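Local coordinates for hypothetical protein Atu2648 (Agrobacterium tumefaciens str. C58, PDB 1ZCE) that is of unknown function but folds as an EVE domain, related to the PUA and ASCH domains, and may bind nucleic acid, as some relatives do, at residues V67-H72 / C85-A90; G26-G31 / P73-E78; S9-W14 / S55-D60; V32-A37 / S117-V122; K104-L109 / Y130-R135. One frame throughout, in Å; residues are numbered along the deposited sequence.

All five contacts lie within one EVE domain built round a mixed beta sheet. Interactions 1 and 2 touch, their centres 10 Å apart, because strand 27-28 pairs with strand 84-99: Ile88 O lies 2.8 Å from Glu27 N. Interaction 2 also meets interaction 4, through the salt bridge of Asp74 OD2 with Arg33 NH1 (2.9 Å), and interaction 3, where the Trp29 ring approaches Trp14 and Ser9. Interaction 1 is nested inside the chain loop closed by interaction 4. Interaction 5 stands apart, its centre about 31 Å from that of interaction 2 and across the chain's centre. With the function unknown, no contact can be tied to a site.

Interaction 1: residues V67-H72 / C85-A90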
# COMPACT_ATOMS: atom_id res chain seq x y z
N VAL A 67 1.08 -8.59 -2.17
CA VAL A 67 -0.10 -9.30 -1.73
C VAL A 67 0.25 -10.78 -1.59
O VAL A 67 0.81 -11.38 -2.51
CB VAL A 67 -1.24 -9.14 -2.75
CG1 VAL A 67 -2.42 -10.02 -2.38
CG2 VAL A 67 -1.68 -7.67 -2.82
N CYS A 68 -0.04 -11.37 -0.43
CA CYS A 68 0.27 -12.79 -0.23
C CYS A 68 -0.97 -13.64 0.02
O CYS A 68 -0.88 -14.85 0.25
CB CYS A 68 1.29 -12.98 0.89
SG CYS A 68 0.91 -12.19 2.46
N ALA A 69 -2.14 -13.01 -0.01
CA ALA A 69 -3.42 -13.70 0.15
C ALA A 69 -4.50 -12.86 -0.52
O ALA A 69 -4.59 -11.66 -0.29
CB ALA A 69 -3.75 -13.92 1.63
N LEU A 70 -5.30 -13.51 -1.36
CA LEU A 70 -6.38 -12.84 -2.07
C LEU A 70 -7.49 -12.45 -1.10
O LEU A 70 -7.56 -12.98 0.01
CB LEU A 70 -6.94 -13.75 -3.15
CG LEU A 70 -6.00 -14.11 -4.31
CD1 LEU A 70 -6.67 -15.13 -5.22
CD2 LEU A 70 -5.65 -12.85 -5.09
N SER A 71 -8.35 -11.54 -1.52
CA SER A 71 -9.46 -11.08 -0.70
C SER A 71 -10.23 -12.21 -0.04
O SER A 71 -10.66 -13.15 -0.71
CB SER A 71 -10.43 -10.24 -1.53
OG SER A 71 -9.86 -9.00 -1.89
N HIS A 72 -10.42 -12.09 1.27
CA HIS A 72 -11.16 -13.08 2.04
C HIS A 72 -11.86 -12.34 3.17
O HIS A 72 -11.51 -11.20 3.48
CB HIS A 72 -10.20 -14.13 2.61
CG HIS A 72 -9.21 -13.55 3.58
ND1 HIS A 72 -7.94 -13.16 3.21
CD2 HIS A 72 -9.33 -13.25 4.89
CE1 HIS A 72 -7.32 -12.64 4.26
NE2 HIS A 72 -8.14 -12.69 5.29
N CYS A 85 -10.72 -8.56 2.88
CA CYS A 85 -9.42 -7.95 2.68
C CYS A 85 -8.35 -8.95 2.25
O CYS A 85 -8.54 -10.17 2.33
CB CYS A 85 -8.97 -7.29 3.99
SG CYS A 85 -8.95 -8.47 5.40
N VAL A 86 -7.22 -8.41 1.79
CA VAL A 86 -6.09 -9.23 1.40
C VAL A 86 -5.13 -9.28 2.59
O VAL A 86 -5.37 -8.68 3.64
CB VAL A 86 -5.30 -8.62 0.20
CG1 VAL A 86 -6.17 -8.65 -1.05
CG2 VAL A 86 -4.86 -7.20 0.51
N ASP A 87 -4.05 -10.03 2.41
CA ASP A 87 -2.97 -10.12 3.39
C ASP A 87 -1.79 -9.58 2.60
O ASP A 87 -1.68 -9.85 1.40
CB ASP A 87 -2.65 -11.58 3.74
CG ASP A 87 -3.67 -12.21 4.68
OD1 ASP A 87 -4.80 -11.71 4.79
OD2 ASP A 87 -3.32 -13.24 5.30
N ILE A 88 -0.91 -8.81 3.24
CA ILE A 88 0.26 -8.28 2.56
C ILE A 88 1.52 -8.59 3.37
O ILE A 88 1.44 -8.84 4.57
CB ILE A 88 0.19 -6.74 2.35
CG1 ILE A 88 0.08 -6.01 3.69
CG2 ILE A 88 -1.00 -6.39 1.45
CD1 ILE A 88 0.17 -4.49 3.58
N ARG A 89 2.67 -8.58 2.70
CA ARG A 89 3.93 -8.83 3.38
C ARG A 89 5.02 -7.93 2.82
O ARG A 89 4.94 -7.47 1.68
CB ARG A 89 4.35 -10.30 3.24
CG ARG A 89 4.57 -10.79 1.83
CD ARG A 89 4.82 -12.29 1.85
NE ARG A 89 4.80 -12.90 0.52
CZ ARG A 89 4.78 -14.21 0.31
NH1 ARG A 89 4.76 -14.68 -0.93
NH2 ARG A 89 4.76 -15.05 1.34
N ALA A 90 6.04 -7.68 3.62
CA ALA A 90 7.13 -6.82 3.21
C ALA A 90 7.97 -7.42 2.08
O ALA A 90 8.16 -8.64 2.02
CB ALA A 90 8.02 -6.51 4.39
O HOH W 1 3.45 -12.92 -2.75
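Arg89 lays its side chain along Cys68 of the neighbouring strand. CB and CG of Arg89 both lie 4.0 Å from Cys68 SG; CG sits between the backbone N and the carbonyl carbon (chi1 61°), which starts the chain toward the partner strand. CD passes Cys68 CB, and Arg89 NE comes within 3.5 Å of Cys68 CB, which lies over one face of the guanidinium, offset toward its rim. At the tip, NE forms a salt bridge with Glu66, NH2 bonds to the carbonyl of Glu24, and NH1 donates to a water that in turn donates to Val67 O.

Beside this arm Cys68 and Ala69 both face Asp87, a classic beta bulge. Cys68 N gives Asp87 O a bond of 2.9 Å, and Ala69 N adds a weak one. Asp87 N returns a bond to Ala69 O. Ala69 CB presses to 3.3 Å from Asp87 CB. A second bulge precedes His72, whose O accepts from Cys85 N at 2.8 Å. Cys85 O, which accepts from His72 N, also lies over one face of the His72 ring, and His72 ND1 donates to Leu70 O within its own strand.

The contact forms part of the hairpin of strands 60-73 and 84-99. Strand 27-28 pairs with the other edge of 84-99; helix 35-42 contacts Ser71, Cys85 and Val86, and Tyr7 of strand 4-9 packs on Val67 and Ile88.

Interaction 2: residues G26-G31 / P73-E78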
# COMPACT_ATOMS: atom_id res chain seq x y z
N GLY A 26 3.21 -12.53 6.60
CA GLY A 26 2.38 -11.41 6.19
C GLY A 26 1.45 -10.92 7.29
O GLY A 26 1.52 -11.36 8.44
N GLU A 27 0.56 -10.01 6.91
CA GLU A 27 -0.40 -9.42 7.83
C GLU A 27 -1.75 -9.24 7.15
O GLU A 27 -1.83 -8.70 6.05
CB GLU A 27 0.12 -8.06 8.31
CG GLU A 27 -0.83 -7.32 9.23
CD GLU A 27 -0.88 -7.91 10.63
OE1 GLU A 27 -1.67 -7.42 11.46
OE2 GLU A 27 -0.12 -8.87 10.89
N GLU A 28 -2.81 -9.70 7.80
CA GLU A 28 -4.15 -9.56 7.27
C GLU A 28 -4.46 -8.06 7.34
O GLU A 28 -4.30 -7.44 8.39
CB GLU A 28 -5.15 -10.34 8.13
CG GLU A 28 -6.56 -10.34 7.57
CD GLU A 28 -7.58 -10.95 8.51
OE1 GLU A 28 -8.76 -11.06 8.10
OE2 GLU A 28 -7.22 -11.33 9.64
N TRP A 29 -4.92 -7.49 6.23
CA TRP A 29 -5.20 -6.06 6.21
C TRP A 29 -6.61 -5.74 6.69
O TRP A 29 -7.47 -5.29 5.93
CB TRP A 29 -4.97 -5.49 4.81
CG TRP A 29 -4.48 -4.09 4.85
CD1 TRP A 29 -5.09 -2.98 4.33
CD2 TRP A 29 -3.29 -3.62 5.49
NE1 TRP A 29 -4.35 -1.86 4.62
CE2 TRP A 29 -3.24 -2.22 5.33
CE3 TRP A 29 -2.25 -4.26 6.20
CZ2 TRP A 29 -2.20 -1.44 5.85
CZ3 TRP A 29 -1.22 -3.48 6.71
CH2 TRP A 29 -1.20 -2.09 6.54
N THR A 30 -6.82 -5.96 7.99
CA THR A 30 -8.12 -5.76 8.63
C THR A 30 -8.47 -4.31 8.92
O THR A 30 -7.63 -3.41 8.83
CB THR A 30 -8.16 -6.50 9.97
OG1 THR A 30 -7.14 -5.97 10.83
CG2 THR A 30 -7.90 -7.98 9.77
N GLY A 31 -9.74 -4.08 9.27
CA GLY A 31 -10.19 -2.75 9.63
C GLY A 31 -10.65 -1.82 8.53
O GLY A 31 -11.10 -0.71 8.82
N PRO A 73 -12.86 -12.97 3.80
CA PRO A 73 -13.56 -12.29 4.90
C PRO A 73 -12.61 -11.71 5.94
O PRO A 73 -11.65 -12.36 6.36
CB PRO A 73 -14.45 -13.39 5.47
CG PRO A 73 -14.81 -14.18 4.26
CD PRO A 73 -13.49 -14.27 3.51
N ASP A 74 -12.87 -10.47 6.35
CA ASP A 74 -12.06 -9.78 7.35
C ASP A 74 -12.34 -10.44 8.71
O ASP A 74 -13.46 -10.36 9.21
CB ASP A 74 -12.46 -8.30 7.39
CG ASP A 74 -11.61 -7.47 8.34
OD1 ASP A 74 -11.06 -8.04 9.31
OD2 ASP A 74 -11.51 -6.25 8.12
N SER A 75 -11.32 -11.05 9.31
CA SER A 75 -11.48 -11.74 10.59
C SER A 75 -11.99 -10.85 11.72
O SER A 75 -12.43 -11.35 12.75
CB SER A 75 -10.15 -12.36 11.02
OG SER A 75 -9.22 -11.36 11.39
N THR A 76 -11.93 -9.53 11.53
CA THR A 76 -12.39 -8.60 12.55
C THR A 76 -13.80 -8.09 12.27
O THR A 76 -14.34 -7.29 13.03
CB THR A 76 -11.45 -7.38 12.67
OG1 THR A 76 -11.54 -6.59 11.48
CG2 THR A 76 -10.01 -7.84 12.87
N ALA A 77 -14.40 -8.55 11.17
CA ALA A 77 -15.74 -8.11 10.79
C ALA A 77 -16.80 -9.07 11.32
O ALA A 77 -17.91 -9.11 10.81
CB ALA A 77 -15.84 -8.00 9.28
N GLU A 78 -16.44 -9.82 12.36
CA GLU A 78 -17.34 -10.78 12.99
C GLU A 78 -18.22 -11.54 12.00
O GLU A 78 -19.45 -11.52 12.09
CB GLU A 78 -18.19 -10.09 14.06
CG GLU A 78 -18.83 -8.77 13.65
CD GLU A 78 -20.12 -8.95 12.87
OE1 GLU A 78 -21.04 -9.60 13.40
OE2 GLU A 78 -20.21 -8.43 11.73
O HOH W 2 -10.23 -4.84 6.03
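Glu28, the first residue of 26-31 to meet 73-78, stretches an extended side chain across to Ser75, with CG anti to the backbone N (chi1 -175°). Its carboxylate takes two bonds from that one residue. Ser75 N donates to Glu28 OE1 at 2.8 Å, almost straight at 178°, and Ser75 OG donates to Glu28 OE2 at 2.7 Å; both reach the syn side, somewhat out of the carboxylate plane. This two-point grip fixes the rotation of the carboxylate. Trp29 contributes its carbonyl, linked by a water to Asp74 OD2.

Thr30 follows with its methyl branch: CG2 approaches Asp74 OD1 to 3.2 Å, and Thr30 CB meets Thr76 CG2 at 3.7 Å, the side chains crossing at about a right angle. Gly31 N then donates to the syn lone pair of Asp74 OD2 at 3.0 Å. The other oxygen, OD1, receives Thr76 N and Thr76 OG1 from the same face of its plane, so Asp74 is held from both segments. Arg33 adds a hydrogen bond to Thr76.

Asp74 thus heads an Asx turn within a type I beta turn from Asp74 to Ala77, here joined at the surface to the end of an edge strand.

Interaction 3: residues S9-W14 / S55-D60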
# COMPACT_ATOMS: atom_id res chain seq x y z
N SER A 9 -1.07 3.26 6.55
CA SER A 9 -1.02 2.62 7.86
C SER A 9 -0.48 3.64 8.86
O SER A 9 0.55 4.27 8.61
CB SER A 9 -0.10 1.39 7.81
OG SER A 9 -0.21 0.60 8.98
N GLU A 10 -1.17 3.82 9.97
CA GLU A 10 -0.73 4.76 11.00
C GLU A 10 0.33 4.05 11.82
O GLU A 10 0.04 3.04 12.46
CB GLU A 10 -1.90 5.18 11.87
CG GLU A 10 -3.01 5.86 11.09
CD GLU A 10 -4.14 6.33 11.97
OE1 GLU A 10 -5.11 6.91 11.42
OE2 GLU A 10 -4.08 6.13 13.20
N PRO A 11 1.57 4.58 11.83
CA PRO A 11 2.65 3.94 12.58
C PRO A 11 2.40 3.65 14.06
O PRO A 11 2.97 2.71 14.61
CB PRO A 11 3.84 4.88 12.35
CG PRO A 11 3.19 6.21 12.13
CD PRO A 11 1.99 5.87 11.28
N PHE A 12 1.55 4.45 14.69
CA PHE A 12 1.23 4.25 16.10
C PHE A 12 0.46 2.94 16.27
O PHE A 12 0.58 2.26 17.29
CB PHE A 12 0.38 5.43 16.60
CG PHE A 12 0.13 5.42 18.08
CD1 PHE A 12 -0.87 4.61 18.62
CD2 PHE A 12 0.90 6.20 18.93
CE1 PHE A 12 -1.10 4.59 20.00
CE2 PHE A 12 0.68 6.19 20.31
CZ PHE A 12 -0.32 5.38 20.84
N LYS A 13 -0.30 2.57 15.24
CA LYS A 13 -1.09 1.35 15.26
C LYS A 13 -0.35 0.18 14.61
O LYS A 13 -0.23 -0.89 15.19
CB LYS A 13 -2.42 1.57 14.54
CG LYS A 13 -3.39 2.49 15.28
CD LYS A 13 -4.66 2.71 14.49
CE LYS A 13 -5.72 3.40 15.33
NZ LYS A 13 -5.21 4.66 15.93
N TRP A 14 0.12 0.40 13.39
CA TRP A 14 0.82 -0.63 12.65
C TRP A 14 1.92 0.02 11.81
O TRP A 14 1.66 0.61 10.77
CB TRP A 14 -0.15 -1.39 11.75
CG TRP A 14 0.46 -2.59 11.11
CD1 TRP A 14 0.78 -2.74 9.80
CD2 TRP A 14 0.85 -3.80 11.77
NE1 TRP A 14 1.35 -3.98 9.59
CE2 TRP A 14 1.40 -4.65 10.79
CE3 TRP A 14 0.78 -4.25 13.10
CZ2 TRP A 14 1.89 -5.93 11.09
CZ3 TRP A 14 1.27 -5.52 13.40
CH2 TRP A 14 1.82 -6.34 12.40
N SER A 55 0.60 7.02 7.51
CA SER A 55 -0.40 8.08 7.53
C SER A 55 -0.60 8.60 8.95
O SER A 55 -0.27 7.93 9.93
CB SER A 55 -1.72 7.56 6.96
OG SER A 55 -2.16 6.43 7.68
N ASN A 56 -1.17 9.80 9.03
CA ASN A 56 -1.42 10.52 10.28
C ASN A 56 -0.07 11.06 10.75
O ASN A 56 0.11 12.27 10.86
CB ASN A 56 -2.01 9.60 11.35
CG ASN A 56 -2.56 10.37 12.55
OD1 ASN A 56 -2.79 9.81 13.62
ND2 ASN A 56 -2.79 11.66 12.35
N GLU A 57 0.87 10.16 11.02
CA GLU A 57 2.22 10.55 11.41
C GLU A 57 3.18 10.00 10.36
O GLU A 57 2.85 9.05 9.65
CB GLU A 57 2.57 9.97 12.78
CG GLU A 57 1.80 10.59 13.93
CD GLU A 57 2.20 10.01 15.26
OE1 GLU A 57 1.92 8.82 15.52
OE2 GLU A 57 2.82 10.74 16.06
N GLY A 58 4.37 10.60 10.27
CA GLY A 58 5.35 10.15 9.30
C GLY A 58 5.10 10.78 7.94
O GLY A 58 5.92 11.55 7.44
N LEU A 59 3.95 10.45 7.36
CA LEU A 59 3.53 10.98 6.07
C LEU A 59 4.54 10.72 4.97
O LEU A 59 4.91 11.61 4.21
CB LEU A 59 3.24 12.48 6.20
CG LEU A 59 2.29 12.83 7.35
CD1 LEU A 59 2.07 14.33 7.40
CD2 LEU A 59 0.96 12.11 7.17
N ASP A 60 5.00 9.47 4.88
CA ASP A 60 5.95 9.10 3.85
C ASP A 60 5.86 7.64 3.44
O ASP A 60 5.35 6.79 4.18
CB ASP A 60 7.39 9.43 4.30
CG ASP A 60 7.73 8.89 5.68
OD1 ASP A 60 8.91 9.05 6.08
OD2 ASP A 60 6.87 8.31 6.36
O HOH W 3 -2.21 7.28 14.73
O HOH W 4 -4.64 7.62 8.50
O HOH W 5 0.52 7.08 13.89
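Three waters bridge Glu10 and Phe12 to Ser55, Asn56 and Glu57, whereas a single direct hydrogen bond joins the two segments. That bond runs from Ser55 N to Ser9 O, 3.0 Å long. One water donates to both Glu10 OE2 and Asn56 OD1; another donates to Glu10 OE1 and lies 2.9 Å from Ser55 OG. The third accepts from Phe12 N and donates to Glu57 OE1.

Glu10 supplies most of the polar reach. Its side chain extends with CG beside the backbone N (chi1 -60°), putting Glu10 CG alongside Ser55 OG at 3.6 Å and 3.9 Å from Asn56 CB. The carboxylate and the Asn56 amide are turned 50° against each other, Glu10 OE2 and Asn56 OD1 being joined through water. Lys13 NZ also reaches Glu10 OE2, in a salt bridge whose hydrogen bond is weak.

Pro11 makes the direct van der Waals contact. The CD edge of its ring rests on Ser55 O, Pro11 CD to Ser55 O being 3.3 Å, while Pro11 CG meets Glu57 CB at 3.9 Å. The Glu10 CA-H also points at Ser55 O. Within 9-14, Glu10 O accepts from both Lys13 N and Trp14 N, and Ser9 OG donates to Trp14 O at 2.6 Å, closing the turn.

The contact continues beyond the parallel pairing of strands 4-9 and 49-54: segment 9-14 leads on to helix 16-22, and the loop 55-60 turns back into strand 60-73. Next to it Ser9 packs on Phe52 and Pro11 on His54, both of strand 49-54.

Interaction 4: residues V32-A37 / S117-V122; sequences VRNYQA and SMRLSV
Ala37 and Leu120 meet in the close-packed half of this contact, where Leu120 CD1 lies against the first turn of helix 35-42. Leu120 CD1 is 3.5 Å from Gln36 CG and also touches Ala37 N and CB. Leu120 CG stands anti to the backbone N (chi1 -167°), which carries the branch toward the helix. Ala37 CB also touches Val122 CB at 3.9 Å, and Val32 CG2 faces Val122 CG2 at 4.2 Å beside Ser121 OG. Met41 of the same helix packs on Val32 and Val122, extending this apolar side.

The opposite character appears at Asn34 and Arg119. Their side chains cross at about a right angle, the amide and guanidinium planes 43° apart, and Asn34 ND2 comes no nearer to Arg119 NH1 than 3.8 Å. A water accepts from Asn34 ND2 and, weakly, from Arg119 NH1, so the link here is indirect. No direct hydrogen bond joins the two segments.

Asn34 OD1 turns instead to its own helix, accepting from Ala37 N at 2.9 Å and 161° while touching Leu120 CD1. This is an N-cap: the asparagine closes the start of helix 35-42, against the loop that leads into edge strand 122-125.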
# COMPACT_ATOMS: atom_id res chain seq x y z
N VAL A 32 -10.55 -2.23 7.27
CA VAL A 32 -11.00 -1.38 6.18
C VAL A 32 -12.52 -1.40 6.14
O VAL A 32 -13.14 -2.45 6.02
CB VAL A 32 -10.43 -1.85 4.83
CG1 VAL A 32 -11.05 -1.05 3.69
CG2 VAL A 32 -8.92 -1.69 4.83
N ARG A 33 -13.12 -0.22 6.28
CA ARG A 33 -14.58 -0.07 6.27
C ARG A 33 -14.97 0.99 5.25
O ARG A 33 -15.80 1.87 5.52
CB ARG A 33 -15.07 0.31 7.67
CG ARG A 33 -14.71 -0.71 8.76
CD ARG A 33 -15.43 -2.04 8.55
NE ARG A 33 -15.14 -3.01 9.61
CZ ARG A 33 -14.19 -3.94 9.53
NH1 ARG A 33 -13.43 -4.05 8.45
NH2 ARG A 33 -14.00 -4.78 10.55
N ASN A 34 -14.36 0.89 4.08
CA ASN A 34 -14.59 1.80 2.96
C ASN A 34 -14.80 0.90 1.75
O ASN A 34 -13.95 0.05 1.46
CB ASN A 34 -13.37 2.71 2.78
CG ASN A 34 -13.49 3.65 1.60
OD1 ASN A 34 -13.38 3.24 0.45
ND2 ASN A 34 -13.73 4.92 1.89
N TYR A 35 -15.91 1.07 1.06
CA TYR A 35 -16.21 0.22 -0.09
C TYR A 35 -15.18 0.28 -1.20
O TYR A 35 -14.77 -0.75 -1.74
CB TYR A 35 -17.60 0.55 -0.65
CG TYR A 35 -18.71 0.29 0.34
CD1 TYR A 35 -19.50 1.33 0.83
CD2 TYR A 35 -18.97 -1.00 0.80
CE1 TYR A 35 -20.51 1.10 1.76
CE2 TYR A 35 -19.97 -1.24 1.73
CZ TYR A 35 -20.74 -0.19 2.20
OH TYR A 35 -21.73 -0.43 3.13
N GLN A 36 -14.74 1.48 -1.56
CA GLN A 36 -13.76 1.63 -2.63
C GLN A 36 -12.43 0.97 -2.27
O GLN A 36 -11.81 0.33 -3.11
CB GLN A 36 -13.55 3.10 -2.96
CG GLN A 36 -12.44 3.34 -3.97
CD GLN A 36 -12.63 2.53 -5.23
OE1 GLN A 36 -11.66 2.23 -5.93
NE2 GLN A 36 -13.87 2.18 -5.55
N ALA A 37 -11.99 1.16 -1.03
CA ALA A 37 -10.73 0.56 -0.57
C ALA A 37 -10.86 -0.96 -0.60
O ALA A 37 -9.94 -1.67 -1.03
CB ALA A 37 -10.40 1.04 0.83
N SER A 117 -7.11 11.84 -3.32
CA SER A 117 -8.10 11.25 -2.43
C SER A 117 -7.78 11.56 -0.98
O SER A 117 -6.64 11.41 -0.54
CB SER A 117 -8.14 9.73 -2.64
OG SER A 117 -8.48 9.41 -3.97
N MSE A 118 -8.78 12.01 -0.23
CA MSE A 118 -8.57 12.35 1.17
C MSE A 118 -9.06 11.29 2.16
O MSE A 118 -8.74 11.34 3.34
CB MSE A 118 -9.27 13.68 1.50
CG MSE A 118 -8.71 14.89 0.77
SE MSE A 118 -6.85 15.22 1.19
CE MSE A 118 -6.06 14.61 -0.46
N ARG A 119 -9.83 10.32 1.67
CA ARG A 119 -10.37 9.28 2.54
C ARG A 119 -10.15 7.83 2.11
O ARG A 119 -10.73 6.92 2.69
CB ARG A 119 -11.87 9.51 2.72
CG ARG A 119 -12.23 10.79 3.46
CD ARG A 119 -13.73 11.03 3.46
NE ARG A 119 -14.48 9.79 3.63
CZ ARG A 119 -15.06 9.13 2.63
NH1 ARG A 119 -15.73 8.01 2.87
NH2 ARG A 119 -14.98 9.60 1.39
N LEU A 120 -9.33 7.62 1.10
CA LEU A 120 -9.07 6.27 0.61
C LEU A 120 -7.81 5.69 1.26
O LEU A 120 -6.71 6.20 1.04
CB LEU A 120 -8.91 6.31 -0.90
CG LEU A 120 -8.94 4.94 -1.57
CD1 LEU A 120 -10.30 4.28 -1.34
CD2 LEU A 120 -8.68 5.09 -3.05
N SER A 121 -7.97 4.63 2.04
CA SER A 121 -6.85 4.01 2.75
C SER A 121 -6.07 2.98 1.92
O SER A 121 -4.93 2.65 2.26
CB SER A 121 -7.33 3.35 4.05
OG SER A 121 -8.09 2.19 3.78
N VAL A 122 -6.69 2.47 0.86
CA VAL A 122 -6.06 1.51 -0.04
C VAL A 122 -6.34 2.09 -1.41
O VAL A 122 -7.49 2.22 -1.83
CB VAL A 122 -6.68 0.11 0.11
CG1 VAL A 122 -5.96 -0.87 -0.80
CG2 VAL A 122 -6.60 -0.34 1.55
O HOH W 6 -14.76 5.97 4.55

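Interaction 5: residues K104-L109 / Y130-R135; sequences KANPKL and YLEVCR
Glu132 CG stands anti to the backbone N (chi1 179°) and the chain then bends at chi2 (66°), which directs its carboxylate to Asn106 and Lys108. Asn106, likewise with CG anti to its N, comes from the opposite direction. Asn106 ND2 donates to the anti lone pair of Glu132 OE1 at 2.7 Å and 161°; the acceptor lies in the amide plane, although amide and carboxylate are nearly perpendicular.

The other oxygen gathers the positive charges. Arg135 approaches Glu132 OE2 side-on, with NH1 at 2.8 Å and NE at 3.2 Å, both nearly along the C-O axis. Lys108, whose side chain crosses that of Glu132 at about a right angle, brings NZ to Glu132 OE2 at 3.0 Å, a salt bridge with weak hydrogen-bond geometry. The shared carboxylate probably offsets the closeness of the two cations.

Alongside these polar groups Leu109 CD2 lies 4.0 Å from the Glu132 CG methylene and Leu109 CD1 meets Val133 CG2 at 3.8 Å. Met136 packs on Asn106 and Leu109, and Phe51 of strand 49-54 on Val133.

Asn106 OD1 accepts from Lys108 N (2.9 Å), making an Asx turn just after helix 100-105; a salt-bridge network of Lys108, Glu132 and Arg135 ties that turn to helix 127-136.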
# COMPACT_ATOMS: atom_id res chain seq x y z
N LYS A 104 3.83 15.79 -3.55
CA LYS A 104 2.98 16.90 -3.97
C LYS A 104 3.72 17.92 -4.84
O LYS A 104 3.09 18.67 -5.58
CB LYS A 104 2.38 17.60 -2.75
CG LYS A 104 1.33 16.78 -2.02
CD LYS A 104 0.68 17.57 -0.90
CE LYS A 104 -0.44 16.78 -0.24
NZ LYS A 104 -1.13 17.59 0.81
N ALA A 105 5.04 17.94 -4.75
CA ALA A 105 5.84 18.88 -5.53
C ALA A 105 6.23 18.32 -6.90
O ALA A 105 6.74 19.04 -7.75
CB ALA A 105 7.10 19.25 -4.75
N ASN A 106 5.98 17.03 -7.12
CA ASN A 106 6.32 16.39 -8.39
C ASN A 106 5.16 16.47 -9.39
O ASN A 106 4.13 15.83 -9.20
CB ASN A 106 6.69 14.93 -8.15
CG ASN A 106 7.37 14.29 -9.34
OD1 ASN A 106 7.05 14.61 -10.49
ND2 ASN A 106 8.30 13.38 -9.08
N PRO A 107 5.33 17.23 -10.49
CA PRO A 107 4.23 17.33 -11.46
C PRO A 107 3.75 16.01 -12.05
O PRO A 107 2.60 15.89 -12.45
CB PRO A 107 4.80 18.28 -12.52
CG PRO A 107 6.26 18.00 -12.47
CD PRO A 107 6.53 17.92 -10.98
N LYS A 108 4.64 15.02 -12.11
CA LYS A 108 4.28 13.72 -12.67
C LYS A 108 3.34 12.93 -11.75
O LYS A 108 2.73 11.94 -12.17
CB LYS A 108 5.54 12.90 -12.94
CG LYS A 108 6.52 13.60 -13.88
CD LYS A 108 7.88 12.91 -13.91
CE LYS A 108 7.80 11.52 -14.51
NZ LYS A 108 9.13 10.86 -14.52
N LEU A 109 3.22 13.38 -10.51
CA LEU A 109 2.38 12.70 -9.53
C LEU A 109 1.11 13.47 -9.16
O LEU A 109 0.44 13.11 -8.20
CB LEU A 109 3.20 12.41 -8.28
CG LEU A 109 4.52 11.66 -8.49
CD1 LEU A 109 5.21 11.46 -7.15
CD2 LEU A 109 4.27 10.32 -9.16
N TYR A 130 4.29 4.62 -9.74
CA TYR A 130 5.06 3.68 -8.94
C TYR A 130 6.55 3.79 -9.25
O TYR A 130 7.38 3.88 -8.35
CB TYR A 130 4.56 2.25 -9.20
CG TYR A 130 5.36 1.17 -8.51
CD1 TYR A 130 6.33 0.43 -9.20
CD2 TYR A 130 5.13 0.85 -7.17
CE1 TYR A 130 7.03 -0.60 -8.59
CE2 TYR A 130 5.84 -0.18 -6.54
CZ TYR A 130 6.78 -0.89 -7.26
OH TYR A 130 7.47 -1.91 -6.65
N LEU A 131 6.89 3.80 -10.54
CA LEU A 131 8.29 3.90 -10.92
C LEU A 131 8.92 5.23 -10.50
O LEU A 131 10.08 5.27 -10.10
CB LEU A 131 8.44 3.71 -12.44
CG LEU A 131 8.09 2.31 -12.94
CD1 LEU A 131 8.06 2.29 -14.46
CD2 LEU A 131 9.09 1.30 -12.42
N GLU A 132 8.16 6.31 -10.58
CA GLU A 132 8.67 7.62 -10.20
C GLU A 132 8.90 7.73 -8.69
O GLU A 132 9.95 8.21 -8.26
CB GLU A 132 7.71 8.71 -10.68
CG GLU A 132 8.11 10.14 -10.31
CD GLU A 132 9.38 10.62 -11.00
OE1 GLU A 132 9.79 11.77 -10.73
OE2 GLU A 132 9.97 9.87 -11.81
N VAL A 133 7.94 7.28 -7.89
CA VAL A 133 8.11 7.32 -6.44
C VAL A 133 9.29 6.43 -6.06
O VAL A 133 10.10 6.79 -5.20
CB VAL A 133 6.82 6.87 -5.71
CG1 VAL A 133 7.08 6.68 -4.22
CG2 VAL A 133 5.73 7.92 -5.90
N CYS A 134 9.40 5.27 -6.70
CA CYS A 134 10.52 4.37 -6.41
C CYS A 134 11.86 5.05 -6.72
O CYS A 134 12.80 4.97 -5.92
CB CYS A 134 10.40 3.07 -7.20
SG CYS A 134 9.21 1.90 -6.47
N ARG A 135 11.95 5.72 -7.87
CA ARG A 135 13.18 6.43 -8.23
C ARG A 135 13.51 7.48 -7.18
O ARG A 135 14.65 7.62 -6.75
CB ARG A 135 13.05 7.11 -9.60
CG ARG A 135 13.36 6.23 -10.80
CD ARG A 135 13.42 7.08 -12.06
NE ARG A 135 12.11 7.63 -12.41
CZ ARG A 135 11.19 6.97 -13.10
NH1 ARG A 135 10.03 7.53 -13.36
NH2 ARG A 135 11.45 5.74 -13.55